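Local coordinates for protein putative glycyl-glycine endopeptidase lytM (Ruminococcus gnavus, PDB 3NYY) that is probably a metal-dependent endopeptidase of the M23 family, related to the glycyl-glycine endopeptidase LytM, at residues P11-Q21 and L223-N233; D36-M46 and Y80-N89. All coordinates share one frame; numbering follows the deposited sequence. Where two conformers were deposited one is given.

Overall arrangement
The two contacts adjoin, their centres about 13 Å apart, and interaction 2 is nested inside the chain loop that interaction 1 closes. Interaction 2 packs helix 37-48 against helix 77-88 within the helical N-terminal part, whereas interaction 1 joins that part to the hairpin of strands 216-225 and 228-232 in the M23 peptidase region. Helix 77-88 serves both, since Val13 CG2 lies 3.4 Å from Ser83 OG. Gln21 is the other link: its OE1 is 3.0 Å from Trp88 NE1, a probable hydrogen bond, and its NE2 is 3.4 Å from Trp45 CH2. Each contact also holds one sulfate, probably from the crystallisation liquor, through Arg19 and Arg85 respectively.

Interaction 1: P11-Q21 and L223-N233; sequences PVVSQPDFRRQ and LKEGTEEISVN. With SO4 (sulfate ion), chain E.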
loop_
_atom_site.group_PDB
_atom_site.type_symbol
_atom_site.label_atom_id
_atom_site.label_comp_id
_atom_site.label_asym_id
_atom_site.label_seq_id
_atom_site.Cartn_x
_atom_site.Cartn_y
_atom_site.Cartn_z
ATOM N N PRO A 11 -19.614 -22.943 8.274
ATOM C CA PRO A 11 -18.848 -22.686 7.053
ATOM C C PRO A 11 -17.761 -21.644 7.311
ATOM O O PRO A 11 -18.006 -20.612 7.993
ATOM C CB PRO A 11 -19.917 -22.156 6.087
ATOM C CG PRO A 11 -21.196 -22.773 6.592
ATOM C CD PRO A 11 -21.060 -22.722 8.066
ATOM N N VAL A 12 -16.552 -21.929 6.828
ATOM C CA VAL A 12 -15.403 -21.116 7.237
ATOM C C VAL A 12 -15.177 -19.898 6.349
ATOM O O VAL A 12 -14.685 -18.885 6.820
ATOM C CB VAL A 12 -14.136 -21.984 7.351
ATOM C CG1 VAL A 12 -12.956 -21.175 7.933
ATOM C CG2 VAL A 12 -14.425 -23.198 8.276
ATOM N N VAL A 13 -15.576 -19.963 5.076
ATOM C CA VAL A 13 -15.246 -18.894 4.104
ATOM C C VAL A 13 -15.738 -17.511 4.535
ATOM O O VAL A 13 -14.992 -16.529 4.410
ATOM C CB VAL A 13 -15.707 -19.240 2.672
ATOM C CG1 VAL A 13 -15.451 -18.078 1.706
ATOM C CG2 VAL A 13 -14.928 -20.519 2.174
ATOM N N SER A 14 -16.945 -17.417 5.084
ATOM C CA SER A 14 -17.477 -16.120 5.524
ATOM C C SER A 14 -17.039 -15.665 6.909
ATOM O O SER A 14 -17.396 -14.548 7.334
ATOM C CB SER A 14 -19.003 -16.105 5.421
ATOM O OG SER A 14 -19.570 -17.119 6.184
ATOM N N GLN A 15 -16.237 -16.462 7.613
ATOM C CA GLN A 15 -15.755 -16.035 8.928
ATOM C C GLN A 15 -14.702 -14.942 8.733
ATOM O O GLN A 15 -13.750 -15.109 7.969
ATOM C CB GLN A 15 -15.174 -17.206 9.729
ATOM C CG GLN A 15 -16.232 -18.318 9.946
ATOM C CD GLN A 15 -15.762 -19.494 10.814
ATOM O OE1 GLN A 15 -14.814 -19.378 11.569
ATOM N NE2 GLN A 15 -16.398 -20.657 10.644
ATOM N N PRO A 16 -14.870 -13.812 9.428
ATOM C CA PRO A 16 -13.939 -12.696 9.218
ATOM C C PRO A 16 -12.454 -13.048 9.390
ATOM O O PRO A 16 -11.616 -12.553 8.608
ATOM C CB PRO A 16 -14.357 -11.709 10.287
ATOM C CG PRO A 16 -15.834 -11.931 10.408
ATOM C CD PRO A 16 -15.985 -13.414 10.294
ATOM N N ASP A 17 -12.089 -13.879 10.376
ATOM C CA ASP A 17 -10.682 -14.198 10.560
ATOM C C ASP A 17 -10.131 -15.068 9.404
ATOM O O ASP A 17 -8.982 -14.915 9.036
ATOM C CB ASP A 17 -10.423 -14.917 11.894
ATOM C CG ASP A 17 -10.588 -14.027 13.101
ATOM O OD1 ASP A 17 -10.498 -12.791 12.991
ATOM O OD2 ASP A 17 -10.809 -14.578 14.193
ATOM N N PHE A 18 -10.948 -15.948 8.824
ATOM C CA PHE A 18 -10.525 -16.657 7.641
ATOM C C PHE A 18 -10.321 -15.685 6.471
ATOM O O PHE A 18 -9.311 -15.742 5.755
ATOM C CB PHE A 18 -11.515 -17.754 7.275
ATOM C CG PHE A 18 -11.143 -18.488 6.031
ATOM C CD1 PHE A 18 -10.224 -19.546 6.086
ATOM C CD2 PHE A 18 -11.634 -18.097 4.793
ATOM C CE1 PHE A 18 -9.866 -20.234 4.923
ATOM C CE2 PHE A 18 -11.255 -18.766 3.627
ATOM C CZ PHE A 18 -10.363 -19.839 3.692
ATOM N N ARG A 19 -11.273 -14.799 6.274
ATOM C CA ARG A 19 -11.167 -13.870 5.147
ATOM C C ARG A 19 -9.927 -13.008 5.220
ATOM O O ARG A 19 -9.330 -12.669 4.190
ATOM C CB ARG A 19 -12.411 -13.020 5.003
ATOM C CG ARG A 19 -13.640 -13.809 4.713
ATOM C CD ARG A 19 -14.872 -12.920 4.669
ATOM N NE ARG A 19 -14.844 -12.025 3.509
ATOM C CZ ARG A 19 -15.715 -11.060 3.254
ATOM N NH1 ARG A 19 -16.735 -10.798 4.084
ATOM N NH2 ARG A 19 -15.600 -10.321 2.146
ATOM N N ARG A 20 -9.548 -12.653 6.454
ATOM C CA ARG A 20 -8.358 -11.819 6.664
ATOM C C ARG A 20 -7.021 -12.517 6.369
ATOM O O ARG A 20 -6.043 -11.856 6.041
ATOM C CB ARG A 20 -8.401 -11.253 8.088
ATOM C CG ARG A 20 -7.203 -10.331 8.453
ATOM C CD ARG A 20 -7.428 -9.559 9.746
ATOM N NE ARG A 20 -7.845 -10.442 10.838
ATOM C CZ ARG A 20 -7.041 -11.032 11.706
ATOM N NH1 ARG A 20 -5.723 -10.850 11.666
ATOM N NH2 ARG A 20 -7.556 -11.857 12.615
ATOM N N GLN A 21 -6.984 -13.850 6.482
ATOM C CA GLN A 21 -5.809 -14.681 6.175
ATOM C C GLN A 21 -4.606 -14.311 7.023
ATOM O O GLN A 21 -3.588 -13.910 6.501
ATOM C CB GLN A 21 -5.470 -14.603 4.688
ATOM C CG GLN A 21 -6.546 -15.086 3.771
ATOM C CD GLN A 21 -6.554 -16.571 3.503
ATOM O OE1 GLN A 21 -5.621 -17.116 2.895
ATOM N NE2 GLN A 21 -7.646 -17.258 3.965
ATOM N N LEU A 223 -14.133 -17.097 -3.175
ATOM C CA LEU A 223 -14.623 -18.461 -2.975
ATOM C C LEU A 223 -16.116 -18.426 -2.817
ATOM O O LEU A 223 -16.659 -17.534 -2.204
ATOM C CB LEU A 223 -14.018 -19.039 -1.701
ATOM C CG LEU A 223 -12.490 -19.277 -1.702
ATOM C CD1 LEU A 223 -12.059 -19.846 -0.309
ATOM C CD2 LEU A 223 -12.096 -20.139 -2.824
ATOM N N LYS A 224 -16.769 -19.431 -3.371
ATOM C CA LYS A 224 -18.221 -19.510 -3.339
ATOM C C LYS A 224 -18.689 -20.192 -2.062
ATOM O O LYS A 224 -18.155 -21.229 -1.674
ATOM C CB LYS A 224 -18.727 -20.201 -4.597
ATOM C CG LYS A 224 -20.173 -19.779 -4.937
ATOM C CD LYS A 224 -20.589 -20.142 -6.358
ATOM C CE LYS A 224 -22.044 -19.712 -6.610
ATOM N NZ LYS A 224 -22.478 -20.137 -7.987
ATOM N N GLU A 225 -19.643 -19.570 -1.363
ATOM C CA GLU A 225 -20.262 -20.144 -0.174
ATOM C C GLU A 225 -21.765 -19.995 -0.345
ATOM O O GLU A 225 -22.301 -18.877 -0.473
ATOM C CB GLU A 225 -19.785 -19.439 1.082
ATOM C CG GLU A 225 -20.328 -20.067 2.346
ATOM C CD GLU A 225 -19.758 -19.446 3.636
ATOM O OE1 GLU A 225 -18.685 -19.880 4.076
ATOM O OE2 GLU A 225 -20.393 -18.543 4.203
ATOM N N GLY A 226 -22.456 -21.122 -0.442
ATOM C CA GLY A 226 -23.831 -21.088 -0.894
ATOM C C GLY A 226 -23.858 -20.481 -2.300
ATOM O O GLY A 226 -23.026 -20.796 -3.175
ATOM N N THR A 227 -24.787 -19.564 -2.522
ATOM C CA THR A 227 -24.854 -18.899 -3.819
ATOM C C THR A 227 -23.918 -17.684 -3.930
ATOM O O THR A 227 -23.865 -17.040 -4.981
ATOM C CB THR A 227 -26.270 -18.349 -4.080
ATOM O OG1 THR A 227 -26.549 -17.338 -3.088
ATOM C CG2 THR A 227 -27.339 -19.426 -4.009
ATOM N N GLU A 228 -23.222 -17.319 -2.867
ATOM C CA GLU A 228 -22.479 -16.063 -2.827
ATOM C C GLU A 228 -20.992 -16.224 -3.126
ATOM O O GLU A 228 -20.361 -17.150 -2.643
ATOM C CB GLU A 228 -22.643 -15.453 -1.435
ATOM C CG GLU A 228 -22.157 -14.019 -1.295
ATOM C CD GLU A 228 -22.194 -13.550 0.150
ATOM O OE1 GLU A 228 -22.542 -14.370 1.030
ATOM O OE2 GLU A 228 -21.831 -12.368 0.386
ATOM N N GLU A 229 -20.424 -15.272 -3.887
ATOM C CA GLU A 229 -18.977 -15.217 -4.079
ATOM C C GLU A 229 -18.448 -14.314 -2.995
ATOM O O GLU A 229 -18.920 -13.182 -2.855
ATOM C CB GLU A 229 -18.639 -14.661 -5.455
ATOM C CG GLU A 229 -19.047 -15.615 -6.587
ATOM C CD GLU A 229 -18.084 -16.721 -6.810
ATOM O OE1 GLU A 229 -17.104 -16.830 -6.059
ATOM O OE2 GLU A 229 -18.324 -17.537 -7.712
ATOM N N ILE A 230 -17.506 -14.836 -2.215
ATOM C CA ILE A 230 -16.962 -14.179 -1.014
ATOM C C ILE A 230 -15.514 -13.818 -1.283
ATOM O O ILE A 230 -14.706 -14.707 -1.542
ATOM C CB ILE A 230 -16.956 -15.124 0.240
ATOM C CG1 ILE A 230 -18.332 -15.756 0.480
ATOM C CG2 ILE A 230 -16.423 -14.418 1.515
ATOM C CD1 ILE A 230 -19.418 -14.765 0.814
ATOM N N SER A 231 -15.177 -12.542 -1.167
ATOM C CA SER A 231 -13.786 -12.144 -1.283
ATOM C C SER A 231 -12.972 -12.544 -0.037
ATOM O O SER A 231 -13.454 -12.495 1.104
ATOM C CB SER A 231 -13.697 -10.629 -1.501
ATOM O OG SER A 231 -14.265 -9.912 -0.391
ATOM N N VAL A 232 -11.724 -12.928 -0.293
ATOM C CA VAL A 232 -10.731 -13.227 0.758
ATOM C C VAL A 232 -9.467 -12.445 0.478
ATOM O O VAL A 232 -9.213 -12.064 -0.668
ATOM C CB VAL A 232 -10.433 -14.760 0.851
ATOM C CG1 VAL A 232 -11.729 -15.524 1.060
ATOM C CG2 VAL A 232 -9.697 -15.248 -0.380
ATOM N N ASN A 233 -8.676 -12.212 1.512
ATOM C CA ASN A 233 -7.476 -11.390 1.390
ATOM C C ASN A 233 -6.409 -12.048 0.527
ATOM O O ASN A 233 -5.854 -13.084 0.933
ATOM C CB ASN A 233 -6.932 -11.101 2.789
ATOM C CG ASN A 233 -5.867 -10.028 2.820
ATOM O OD1 ASN A 233 -5.581 -9.361 1.795
ATOM N ND2 ASN A 233 -5.307 -9.781 4.051
HETATM S S SO4 E . -19.960 -8.482 3.453
HETATM O O1 SO4 E . -18.811 -9.280 3.057
HETATM O O2 SO4 E . -20.743 -8.187 2.253
HETATM O O3 SO4 E . -20.744 -9.229 4.438
HETATM O O4 SO4 E . -19.522 -7.224 4.063
HETATM O O HOH W 1 -17.506 -22.141 3.460
HETATM O O HOH W 2 -3.984 -15.081 1.038
#
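Arg19 lays its guanidinium edge against Ser231 and takes hold of it with two nitrogens: NE reaches Ser231 O at 2.8 Å, almost in line with the carbonyl bond (C=O...N 170°), and NH2 meets Ser231 OG at 2.9 Å, in the guanidinium plane. A bend at chi3 (68°) turns the group to this edge-on pose, while Ile230 CG2 sits 3.5 Å above one face. Ser231 OG is shared with Glu126, and Arg19 NH1 holds a sulfate that Arg117 also binds. A leucine in place of Arg19 would probably leave Ser231 O without its NE donor and the sulfate with one hydrogen-bond donor fewer. Val13 CG1 packs 3.6 Å from Ile230 CB, and Leu223 CD1 meets the edge of the Phe18 ring. The extended Glu225 side chain reaches back to Ser14, whose OG donates to the syn lone pair of OE2 (2.6 Å). Asn233 N bonds to Arg19 O at 2.8 Å and Asn233 ND2 to Arg20 O at 3.0 Å; ND2 also has Asp111 as a partner. Helix 16-20 and its preceding turn thus pack on a beta hairpin, closed by a type II' turn, at the edge of the antiparallel sheet in the M23 peptidase region.

Interaction 2: D36-M46 and Y80-N89; sequences DPGRDVGLYWM and YVQSCRAIWN. With SO4 (sulfate ion), chain F.
Asp36 and Arg85 form a side-on salt bridge with their planes nearly coplanar, 27° apart: NE reaches OD1 at 3.1 Å through the syn lone pair, and NH2 reaches OD2 at 2.8 Å. Asp36 OD1 also accepts from Asn89 ND2 and Arg39 N, well out of the carboxylate plane on opposite sides, so three donors grip one oxygen; Arg39 N supplies the capping bond, Asp36 being the N-cap of helix 37-48. Arg85 also binds a sulfate shared with Trp77. Among the other hydrogen bonds, Asn89 OD1 takes Gly38 N at 2.7 Å in its carbonyl plane, and Tyr80 OH donates to a lone pair of Gly42 O at 2.7 Å. This is a close helix-helix crossing, the axes 7.5 Å apart at 125°, within the helical LytM N-terminal region; Gly38 and Gly42, one turn apart, permit it, with the CA atoms of Gly38 and Arg85 only 4.0 Å apart. In the apolar interior, Val41 CG1 stands over the five-membered ring of Trp88, a CH-pi contact of 3.9 Å to the centroid. Met46, a selenomethionine bent at both chi2 and chi3, brings CE over a face of Tyr80, and Cys84 SG lies at the edge of the Trp45 ring.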
loop_
_atom_site.group_PDB
_atom_site.type_symbol
_atom_site.label_atom_id
_atom_site.label_comp_id
_atom_site.label_asym_id
_atom_site.label_seq_id
_atom_site.Cartn_x
_atom_site.Cartn_y
_atom_site.Cartn_z
ATOM N N ASP A 36 2.419 -28.540 0.664
ATOM C CA ASP A 36 0.947 -28.396 0.637
ATOM C C ASP A 36 0.639 -27.178 1.496
ATOM O O ASP A 36 0.264 -27.300 2.677
ATOM C CB ASP A 36 0.312 -29.675 1.179
ATOM C CG ASP A 36 -1.210 -29.732 0.994
ATOM O OD1 ASP A 36 -1.880 -28.690 0.724
ATOM O OD2 ASP A 36 -1.719 -30.871 1.114
ATOM N N PRO A 37 0.835 -25.981 0.927
ATOM C CA PRO A 37 0.703 -24.780 1.758
ATOM C C PRO A 37 -0.702 -24.536 2.261
ATOM O O PRO A 37 -0.851 -24.076 3.420
ATOM C CB PRO A 37 1.183 -23.653 0.838
ATOM C CG PRO A 37 0.905 -24.201 -0.531
ATOM C CD PRO A 37 1.223 -25.650 -0.452
ATOM N N GLY A 38 -1.724 -24.871 1.463
ATOM C CA GLY A 38 -3.114 -24.727 1.901
ATOM C C GLY A 38 -3.398 -25.589 3.134
ATOM O O GLY A 38 -4.012 -25.140 4.130
ATOM N N ARG A 39 -2.954 -26.828 3.100
ATOM C CA ARG A 39 -3.121 -27.707 4.250
ATOM C C ARG A 39 -2.453 -27.131 5.482
ATOM O O ARG A 39 -3.056 -27.132 6.558
ATOM C CB ARG A 39 -2.535 -29.091 3.987
ATOM C CG ARG A 39 -2.891 -30.096 5.047
ATOM C CD ARG A 39 -1.989 -31.330 4.972
ATOM N NE ARG A 39 -0.650 -31.001 5.490
ATOM C CZ ARG A 39 0.290 -31.903 5.830
ATOM N NH1 ARG A 39 0.053 -33.193 5.693
ATOM N NH2 ARG A 39 1.443 -31.489 6.345
ATOM N N ASP A 40 -1.191 -26.730 5.345
ATOM C CA ASP A 40 -0.393 -26.312 6.494
ATOM C C ASP A 40 -0.868 -24.994 7.091
ATOM O O ASP A 40 -0.965 -24.876 8.311
ATOM C CB ASP A 40 1.088 -26.292 6.147
ATOM C CG ASP A 40 1.644 -27.687 5.891
ATOM O OD1 ASP A 40 0.939 -28.697 6.143
ATOM O OD2 ASP A 40 2.808 -27.758 5.427
ATOM N N VAL A 41 -1.270 -24.046 6.250
ATOM C CA VAL A 41 -1.839 -22.793 6.779
ATOM C C VAL A 41 -3.192 -23.064 7.468
ATOM O O VAL A 41 -3.510 -22.509 8.530
ATOM C CB VAL A 41 -1.927 -21.655 5.715
ATOM C CG1 VAL A 41 -3.143 -21.841 4.738
ATOM C CG2 VAL A 41 -1.871 -20.311 6.424
ATOM N N GLY A 42 -3.969 -23.975 6.910
ATOM C CA GLY A 42 -5.223 -24.395 7.508
ATOM C C GLY A 42 -5.018 -25.011 8.884
ATOM O O GLY A 42 -5.759 -24.712 9.810
ATOM N N LEU A 43 -3.994 -25.857 8.989
ATOM C CA LEU A 43 -3.642 -26.476 10.281
ATOM C C LEU A 43 -3.142 -25.460 11.297
ATOM O O LEU A 43 -3.462 -25.535 12.476
ATOM C CB LEU A 43 -2.627 -27.596 10.066
ATOM C CG LEU A 43 -3.221 -28.817 9.345
ATOM C CD1 LEU A 43 -2.088 -29.747 8.832
ATOM C CD2 LEU A 43 -4.207 -29.584 10.204
ATOM N N TYR A 44 -2.348 -24.523 10.833
ATOM C CA TYR A 44 -1.857 -23.433 11.633
ATOM C C TYR A 44 -2.994 -22.621 12.211
ATOM O O TYR A 44 -2.983 -22.328 13.428
ATOM C CB TYR A 44 -0.937 -22.581 10.775
ATOM C CG TYR A 44 -0.501 -21.311 11.405
ATOM C CD1 TYR A 44 0.486 -21.312 12.387
ATOM C CD2 TYR A 44 -1.037 -20.091 11.011
ATOM C CE1 TYR A 44 0.926 -20.132 12.970
ATOM C CE2 TYR A 44 -0.596 -18.894 11.601
ATOM C CZ TYR A 44 0.386 -18.935 12.580
ATOM O OH TYR A 44 0.800 -17.780 13.167
ATOM N N TRP A 45 -3.995 -22.304 11.379
ATOM C CA TRP A 45 -5.162 -21.562 11.884
ATOM C C TRP A 45 -5.971 -22.342 12.899
ATOM O O TRP A 45 -6.473 -21.774 13.879
ATOM C CB TRP A 45 -6.040 -21.063 10.762
ATOM C CG TRP A 45 -5.382 -19.981 9.914
ATOM C CD1 TRP A 45 -4.516 -18.988 10.356
ATOM C CD2 TRP A 45 -5.534 -19.787 8.497
ATOM N NE1 TRP A 45 -4.131 -18.208 9.292
ATOM C CE2 TRP A 45 -4.735 -18.670 8.145
ATOM C CE3 TRP A 45 -6.255 -20.455 7.499
ATOM C CZ2 TRP A 45 -4.647 -18.192 6.824
ATOM C CZ3 TRP A 45 -6.167 -20.007 6.178
ATOM C CH2 TRP A 45 -5.355 -18.891 5.851
HETATM N N MSE A 46 -6.157 -23.645 12.666
HETATM C CA MSE A 46 -6.872 -24.453 13.633
HETATM C C MSE A 46 -6.150 -24.544 14.959
HETATM O O MSE A 46 -6.771 -24.379 16.013
HETATM C CB MSE A 46 -7.130 -25.869 13.067
HETATM C CG MSE A 46 -8.245 -25.931 12.037
HETATM SE SE MSE A 46 -9.973 -25.467 12.718
HETATM C CE MSE A 46 -10.354 -23.902 11.886
ATOM N N TYR A 80 -13.173 -27.330 4.758
ATOM C CA TYR A 80 -12.243 -26.330 5.210
ATOM C C TYR A 80 -10.912 -26.381 4.517
ATOM O O TYR A 80 -10.424 -25.345 4.055
ATOM C CB TYR A 80 -12.025 -26.455 6.704
ATOM C CG TYR A 80 -10.915 -25.638 7.291
ATOM C CD1 TYR A 80 -10.993 -24.254 7.357
ATOM C CD2 TYR A 80 -9.776 -26.225 7.792
ATOM C CE1 TYR A 80 -9.991 -23.497 7.934
ATOM C CE2 TYR A 80 -8.778 -25.490 8.389
ATOM C CZ TYR A 80 -8.873 -24.114 8.462
ATOM O OH TYR A 80 -7.911 -23.326 9.049
ATOM N N VAL A 81 -10.313 -27.565 4.441
ATOM C CA VAL A 81 -8.999 -27.673 3.790
ATOM C C VAL A 81 -9.123 -27.408 2.262
ATOM O O VAL A 81 -8.191 -26.888 1.641
ATOM C CB VAL A 81 -8.282 -29.020 4.077
ATOM C CG1 VAL A 81 -8.991 -30.250 3.384
ATOM C CG2 VAL A 81 -6.788 -28.918 3.707
ATOM N N GLN A 82 -10.273 -27.742 1.685
ATOM C CA GLN A 82 -10.486 -27.456 0.261
ATOM C C GLN A 82 -10.466 -25.939 0.064
ATOM O O GLN A 82 -9.871 -25.475 -0.920
ATOM C CB GLN A 82 -11.787 -28.050 -0.255
ATOM C CG GLN A 82 -12.130 -27.669 -1.685
ATOM C CD GLN A 82 -13.459 -28.275 -2.102
ATOM O OE1 GLN A 82 -14.465 -28.138 -1.404
ATOM N NE2 GLN A 82 -13.458 -28.994 -3.217
ATOM N N SER A 83 -11.094 -25.159 0.985
ATOM C CA SER A 83 -11.078 -23.708 0.888
ATOM C C SER A 83 -9.650 -23.147 1.007
ATOM O O SER A 83 -9.255 -22.272 0.221
ATOM C CB SER A 83 -12.017 -23.031 1.904
ATOM O OG SER A 83 -13.358 -23.450 1.664
ATOM N N CYS A 84 -8.876 -23.664 1.968
ATOM C CA CYS A 84 -7.487 -23.244 2.146
ATOM C C CYS A 84 -6.669 -23.577 0.891
ATOM O O CYS A 84 -5.940 -22.708 0.396
ATOM C CB CYS A 84 -6.856 -23.901 3.353
ATOM S SG CYS A 84 -7.642 -23.478 4.934
ATOM N N ARG A 85 -6.797 -24.796 0.375
ATOM C CA ARG A 85 -6.051 -25.163 -0.829
ATOM C C ARG A 85 -6.499 -24.383 -2.076
ATOM O O ARG A 85 -5.693 -24.066 -2.955
ATOM C CB ARG A 85 -6.148 -26.666 -1.074
ATOM C CG ARG A 85 -5.368 -27.519 -0.057
ATOM C CD ARG A 85 -5.552 -28.951 -0.436
ATOM N NE ARG A 85 -4.770 -29.810 0.439
ATOM C CZ ARG A 85 -5.212 -30.877 1.093
ATOM N NH1 ARG A 85 -6.467 -31.295 0.995
ATOM N NH2 ARG A 85 -4.361 -31.564 1.862
ATOM N N ALA A 86 -7.781 -24.007 -2.134
ATOM C CA ALA A 86 -8.283 -23.238 -3.284
ATOM C C ALA A 86 -7.550 -21.880 -3.353
ATOM O O ALA A 86 -7.287 -21.391 -4.447
ATOM C CB ALA A 86 -9.790 -23.019 -3.173
ATOM N N ILE A 87 -7.238 -21.256 -2.212
ATOM C CA ILE A 87 -6.514 -19.991 -2.175
ATOM C C ILE A 87 -5.022 -20.178 -2.473
ATOM O O ILE A 87 -4.433 -19.399 -3.214
ATOM C CB ILE A 87 -6.688 -19.281 -0.833
ATOM C CG1 ILE A 87 -8.154 -18.937 -0.622
ATOM C CG2 ILE A 87 -5.846 -17.961 -0.670
ATOM C CD1 ILE A 87 -8.438 -18.564 0.826
ATOM N N TRP A 88 -4.430 -21.199 -1.855
ATOM C CA TRP A 88 -2.962 -21.315 -1.744
ATOM C C TRP A 88 -2.344 -22.255 -2.764
ATOM O O TRP A 88 -1.258 -21.959 -3.249
ATOM C CB TRP A 88 -2.527 -21.750 -0.328
ATOM C CG TRP A 88 -2.741 -20.675 0.662
ATOM C CD1 TRP A 88 -3.920 -20.358 1.245
ATOM C CD2 TRP A 88 -1.770 -19.734 1.132
ATOM N NE1 TRP A 88 -3.740 -19.243 2.081
ATOM C CE2 TRP A 88 -2.430 -18.862 2.025
ATOM C CE3 TRP A 88 -0.417 -19.534 0.885
ATOM C CZ2 TRP A 88 -1.780 -17.818 2.660
ATOM C CZ3 TRP A 88 0.255 -18.507 1.587
ATOM C CH2 TRP A 88 -0.431 -17.653 2.437
ATOM N N ASN A 89 -2.994 -23.369 -3.100
ATOM C CA ASN A 89 -2.288 -24.458 -3.780
ATOM C C ASN A 89 -2.129 -24.347 -5.293
ATOM O O ASN A 89 -1.282 -25.058 -5.881
ATOM C CB ASN A 89 -2.899 -25.810 -3.412
ATOM C CG ASN A 89 -2.503 -26.271 -2.027
ATOM O OD1 ASN A 89 -2.300 -25.458 -1.125
ATOM N ND2 ASN A 89 -2.362 -27.582 -1.864
HETATM S S SO4 F . -6.839 -34.297 2.975
HETATM O O1 SO4 F . -6.300 -33.008 3.423
HETATM O O2 SO4 F . -7.702 -34.081 1.819
HETATM O O3 SO4 F . -5.731 -35.168 2.641
HETATM O O4 SO4 F . -7.621 -34.794 4.110
#